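PDB 6SL5: PsaG from Dunaliella salina, which is a small membrane subunit of photosystem I that binds chlorophyll a and beta-carotene and probably helps anchor the peripheral light-harvesting antenna to the core. Local coordinates for residues 17-21 with 61-65. Numbering follows the deposited sequence.
Sequences LGRFV and TKSKD. With CLA (chlorophyll a), chain B.
The carbonyl oxygen of S63 accepts a weak hydrogen bond from the guanidinium of R19: NH2 lies 3.4 Å from S63 O, and the N-H...O angle of 132° shows how bent the approach is. R19 gets there by holding CG anti to the backbone N (chi1 -175°) and bending its chain at chi2, which carries the charged end from helix 3-20 toward residues 61-65. K62 arrives from the opposite direction and sets CE over one guanidinium face, 3.3 Å above the plane and displaced toward the rim, whereas K64 CE and chlorophyll NB come up to the rim, close to its plane. The like charges are close, with R19 NE 3.7 Å from K62 NZ. The extended first part of K62 lays CG and CD against the centre of the macrocycle, CD being 3.2 Å from NA, and the bend at chi3 (43°) then turns CE and NZ off toward R19. F20 meets the pigment at its periphery, where CZ lies 3.4 Å from CAB, while T61 CB approaches the carbonyl oxygen O1A. An alanine in place of R19 would remove the guanidinium, and S63 O would probably lose this donor while K62 CE lost the flat group beneath it. Two chain regions 40 residues apart thus line the same face of one chlorophyll, to whose pocket A16 also contributes. The end of helix 3-20 lies toward ring B; the loop between helices 23-29 and 70-73 covers the centre and ester arm, tied back to helix 23-29 by K62 packing on L23 and a D65–R27 salt bridge.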
ATOM      1  N   LEU H  17     -51.533 -29.070  35.489  1.00  0.00           N
ATOM      2  CA  LEU H  17     -51.005 -29.503  34.206  1.00  0.00           C
ATOM      3  C   LEU H  17     -49.626 -30.114  34.405  1.00  0.00           C
ATOM      4  O   LEU H  17     -49.380 -31.265  34.013  1.00  0.00           O
ATOM      5  CB  LEU H  17     -50.953 -28.303  33.255  1.00  0.00           C
ATOM      6  CG  LEU H  17     -51.129 -28.502  31.755  1.00  0.00           C
ATOM      7  CD1 LEU H  17     -52.334 -29.369  31.488  1.00  0.00           C
ATOM      8  CD2 LEU H  17     -51.291 -27.153  31.079  1.00  0.00           C
ATOM      9  N   GLY H  18     -48.738 -29.376  35.076  1.00  0.00           N
ATOM     10  CA  GLY H  18     -47.392 -29.855  35.346  1.00  0.00           C
ATOM     11  C   GLY H  18     -47.304 -31.032  36.299  1.00  0.00           C
ATOM     12  O   GLY H  18     -46.278 -31.716  36.314  1.00  0.00           O
ATOM     13  N   ARG H  19     -48.373 -31.290  37.061  1.00  0.00           N
ATOM     14  CA  ARG H  19     -48.347 -32.385  38.074  1.00  0.00           C
ATOM     15  C   ARG H  19     -49.090 -33.638  37.593  1.00  0.00           C
ATOM     16  O   ARG H  19     -48.804 -34.723  38.134  1.00  0.00           O
ATOM     17  CB  ARG H  19     -48.896 -31.887  39.416  1.00  0.00           C
ATOM     18  CG  ARG H  19     -48.808 -32.904  40.545  1.00  0.00           C
ATOM     19  CD  ARG H  19     -49.900 -33.955  40.484  1.00  0.00           C
ATOM     20  NE  ARG H  19     -49.853 -34.864  41.621  1.00  0.00           N
ATOM     21  CZ  ARG H  19     -49.321 -36.080  41.591  1.00  0.00           C
ATOM     22  NH1 ARG H  19     -48.788 -36.543  40.472  1.00  0.00           N
ATOM     23  NH2 ARG H  19     -49.325 -36.831  42.677  1.00  0.00           N
ATOM     24  N   PHE H  20     -50.023 -33.500  36.645  1.00  0.00           N
ATOM     25  CA  PHE H  20     -50.772 -34.642  36.159  1.00  0.00           C
ATOM     26  C   PHE H  20     -50.424 -35.097  34.754  1.00  0.00           C
ATOM     27  O   PHE H  20     -50.517 -36.296  34.486  1.00  0.00           O
ATOM     28  CB  PHE H  20     -52.272 -34.334  36.191  1.00  0.00           C
ATOM     29  CG  PHE H  20     -52.885 -34.423  37.553  1.00  0.00           C
ATOM     30  CD1 PHE H  20     -53.878 -33.538  37.926  1.00  0.00           C
ATOM     31  CD2 PHE H  20     -52.498 -35.409  38.443  1.00  0.00           C
ATOM     32  CE1 PHE H  20     -54.463 -33.615  39.169  1.00  0.00           C
ATOM     33  CE2 PHE H  20     -53.082 -35.498  39.689  1.00  0.00           C
ATOM     34  CZ  PHE H  20     -54.058 -34.594  40.050  1.00  0.00           C
ATOM     35  N   VAL H  21     -50.048 -34.212  33.834  1.00  0.00           N
ATOM     36  CA  VAL H  21     -49.790 -34.662  32.474  1.00  0.00           C
ATOM     37  C   VAL H  21     -48.395 -34.321  31.956  1.00  0.00           C
ATOM     38  O   VAL H  21     -47.941 -34.951  30.988  1.00  0.00           O
ATOM     39  CB  VAL H  21     -50.881 -34.118  31.521  1.00  0.00           C
ATOM     40  CG1 VAL H  21     -50.607 -32.696  31.105  1.00  0.00           C
ATOM     41  CG2 VAL H  21     -51.098 -35.030  30.318  1.00  0.00           C
ATOM     42  N   THR H  61     -41.878 -37.147  48.401  1.00  0.00           N
ATOM     43  CA  THR H  61     -42.780 -36.728  49.507  1.00  0.00           C
ATOM     44  C   THR H  61     -44.221 -36.971  49.051  1.00  0.00           C
ATOM     45  O   THR H  61     -45.058 -37.362  49.890  1.00  0.00           O
ATOM     46  CB  THR H  61     -42.546 -35.254  49.860  1.00  0.00           C
ATOM     47  OG1 THR H  61     -41.138 -35.043  49.957  1.00  0.00           O
ATOM     48  CG2 THR H  61     -43.217 -34.850  51.156  1.00  0.00           C
ATOM     49  N   LYS H  62     -44.458 -36.802  47.747  1.00  0.00           N
ATOM     50  CA  LYS H  62     -45.781 -37.013  47.104  1.00  0.00           C
ATOM     51  C   LYS H  62     -45.772 -38.409  46.469  1.00  0.00           C
ATOM     52  O   LYS H  62     -45.173 -39.322  47.069  1.00  0.00           O
ATOM     53  CB  LYS H  62     -46.022 -35.916  46.061  1.00  0.00           C
ATOM     54  CG  LYS H  62     -47.471 -35.540  45.778  1.00  0.00           C
ATOM     55  CD  LYS H  62     -47.585 -34.563  44.628  1.00  0.00           C
ATOM     56  CE  LYS H  62     -46.679 -34.918  43.470  1.00  0.00           C
ATOM     57  NZ  LYS H  62     -46.431 -33.753  42.589  1.00  0.00           N
ATOM     58  N   SER H  63     -46.438 -38.577  45.324  1.00  0.00           N
ATOM     59  CA  SER H  63     -46.478 -39.896  44.640  1.00  0.00           C
ATOM     60  C   SER H  63     -46.217 -39.717  43.140  1.00  0.00           C
ATOM     61  O   SER H  63     -46.402 -38.589  42.638  1.00  0.00           O
ATOM     62  CB  SER H  63     -47.783 -40.603  44.902  1.00  0.00           C
ATOM     63  OG  SER H  63     -48.030 -40.700  46.296  1.00  0.00           O
ATOM     64  N   LYS H  64     -45.750 -40.780  42.476  1.00  0.00           N
ATOM     65  CA  LYS H  64     -45.470 -40.754  41.014  1.00  0.00           C
ATOM     66  C   LYS H  64     -44.519 -39.599  40.674  1.00  0.00           C
ATOM     67  O   LYS H  64     -44.842 -38.850  39.726  1.00  0.00           O
ATOM     68  CB  LYS H  64     -46.771 -40.666  40.210  1.00  0.00           C
ATOM     69  CG  LYS H  64     -46.629 -40.951  38.720  1.00  0.00           C
ATOM     70  CD  LYS H  64     -47.757 -40.378  37.893  1.00  0.00           C
ATOM     71  CE  LYS H  64     -47.743 -38.865  37.845  1.00  0.00           C
ATOM     72  NZ  LYS H  64     -48.713 -38.335  36.857  1.00  0.00           N
ATOM     73  N   ASP H  65     -43.439 -39.453  41.455  1.00  0.00           N
ATOM     74  CA  ASP H  65     -42.368 -38.423  41.298  1.00  0.00           C
ATOM     75  C   ASP H  65     -42.875 -37.036  41.718  1.00  0.00           C
ATOM     76  O   ASP H  65     -43.553 -36.372  40.910  1.00  0.00           O
ATOM     77  CB  ASP H  65     -41.662 -38.491  39.938  1.00  0.00           C
ATOM     78  CG  ASP H  65     -40.421 -37.618  39.851  1.00  0.00           C
ATOM     79  OD1 ASP H  65     -39.342 -38.164  39.550  1.00  0.00           O
ATOM     80  OD2 ASP H  65     -40.546 -36.398  40.078  1.00  0.00           O
TER
HETATM   81 MG   CLA B1602     -50.528 -34.293  46.428  1.00  0.00          MG
HETATM   82  CHA CLA B1602     -48.184 -34.365  48.981  1.00  0.00           C
HETATM   83  CHB CLA B1602     -49.334 -31.254  45.359  1.00  0.00           C
HETATM   84  CHC CLA B1602     -52.779 -34.389  44.033  1.00  0.00           C
HETATM   85  CHD CLA B1602     -51.746 -37.431  47.596  1.00  0.00           C
HETATM   86  NA  CLA B1602     -48.919 -32.932  47.095  1.00  0.00           N
HETATM   87  C1A CLA B1602     -48.092 -33.130  48.121  1.00  0.00           C
HETATM   88  C2A CLA B1602     -47.112 -32.003  48.289  1.00  0.00           C
HETATM   89  C3A CLA B1602     -47.495 -31.049  47.142  1.00  0.00           C
HETATM   90  C4A CLA B1602     -48.644 -31.759  46.479  1.00  0.00           C
HETATM   91  CMA CLA B1602     -47.560 -29.547  47.387  1.00  0.00           C
HETATM   92  CAA CLA B1602     -45.693 -32.510  48.078  1.00  0.00           C
HETATM   93  CBA CLA B1602     -44.829 -32.253  49.306  1.00  0.00           C
HETATM   94  CGA CLA B1602     -43.476 -31.755  48.859  1.00  0.00           C
HETATM   95  O1A CLA B1602     -42.747 -32.492  48.217  1.00  0.00           O
HETATM   96  O2A CLA B1602     -43.117 -30.527  49.181  1.00  0.00           O
HETATM   97  NB  CLA B1602     -50.984 -33.014  44.917  1.00  0.00           N
HETATM   98  C1B CLA B1602     -50.411 -31.808  44.634  1.00  0.00           C
HETATM   99  C2B CLA B1602     -51.065 -31.223  43.487  1.00  0.00           C
HETATM  100  C3B CLA B1602     -52.035 -32.117  43.125  1.00  0.00           C
HETATM  101  C4B CLA B1602     -51.971 -33.250  44.044  1.00  0.00           C
HETATM  102  CMB CLA B1602     -50.753 -29.903  42.832  1.00  0.00           C
HETATM  103  CAB CLA B1602     -52.998 -31.995  42.009  1.00  0.00           C
HETATM  104  CBB CLA B1602     -53.135 -30.685  41.271  1.00  0.00           C
HETATM  105  NC  CLA B1602     -52.002 -35.698  45.898  1.00  0.00           N
HETATM  106  C1C CLA B1602     -52.836 -35.523  44.878  1.00  0.00           C
HETATM  107  C2C CLA B1602     -53.810 -36.633  44.734  1.00  0.00           C
HETATM  108  C3C CLA B1602     -53.492 -37.493  45.747  1.00  0.00           C
HETATM  109  C4C CLA B1602     -52.369 -36.901  46.468  1.00  0.00           C
HETATM  110  CMC CLA B1602     -54.893 -36.769  43.697  1.00  0.00           C
HETATM  111  CAC CLA B1602     -54.179 -38.798  46.068  1.00  0.00           C
HETATM  112  CBC CLA B1602     -55.518 -38.516  46.713  1.00  0.00           C
HETATM  113  ND  CLA B1602     -50.155 -35.616  47.862  1.00  0.00           N
HETATM  114  C1D CLA B1602     -50.661 -36.819  48.263  1.00  0.00           C
HETATM  115  C2D CLA B1602     -49.966 -37.351  49.431  1.00  0.00           C
HETATM  116  C3D CLA B1602     -49.005 -36.382  49.694  1.00  0.00           C
HETATM  117  C4D CLA B1602     -49.127 -35.360  48.757  1.00  0.00           C
HETATM  118  CMD CLA B1602     -50.108 -38.599  50.262  1.00  0.00           C
HETATM  119  CAD CLA B1602     -47.922 -36.065  50.602  1.00  0.00           C
HETATM  120  OBD CLA B1602     -47.718 -36.615  51.671  1.00  0.00           O
HETATM  121  CBD CLA B1602     -47.336 -34.751  50.171  1.00  0.00           C
HETATM  122  CGD CLA B1602     -47.512 -33.738  51.264  1.00  0.00           C
HETATM  123  O1D CLA B1602     -48.419 -33.842  52.073  1.00  0.00           O
HETATM  124  O2D CLA B1602     -46.677 -32.707  51.356  1.00  0.00           O
HETATM  125  CED CLA B1602     -45.953 -32.591  52.579  1.00  0.00           C
HETATM  126  C1  CLA B1602     -44.116 -29.463  49.179  1.00  0.00           C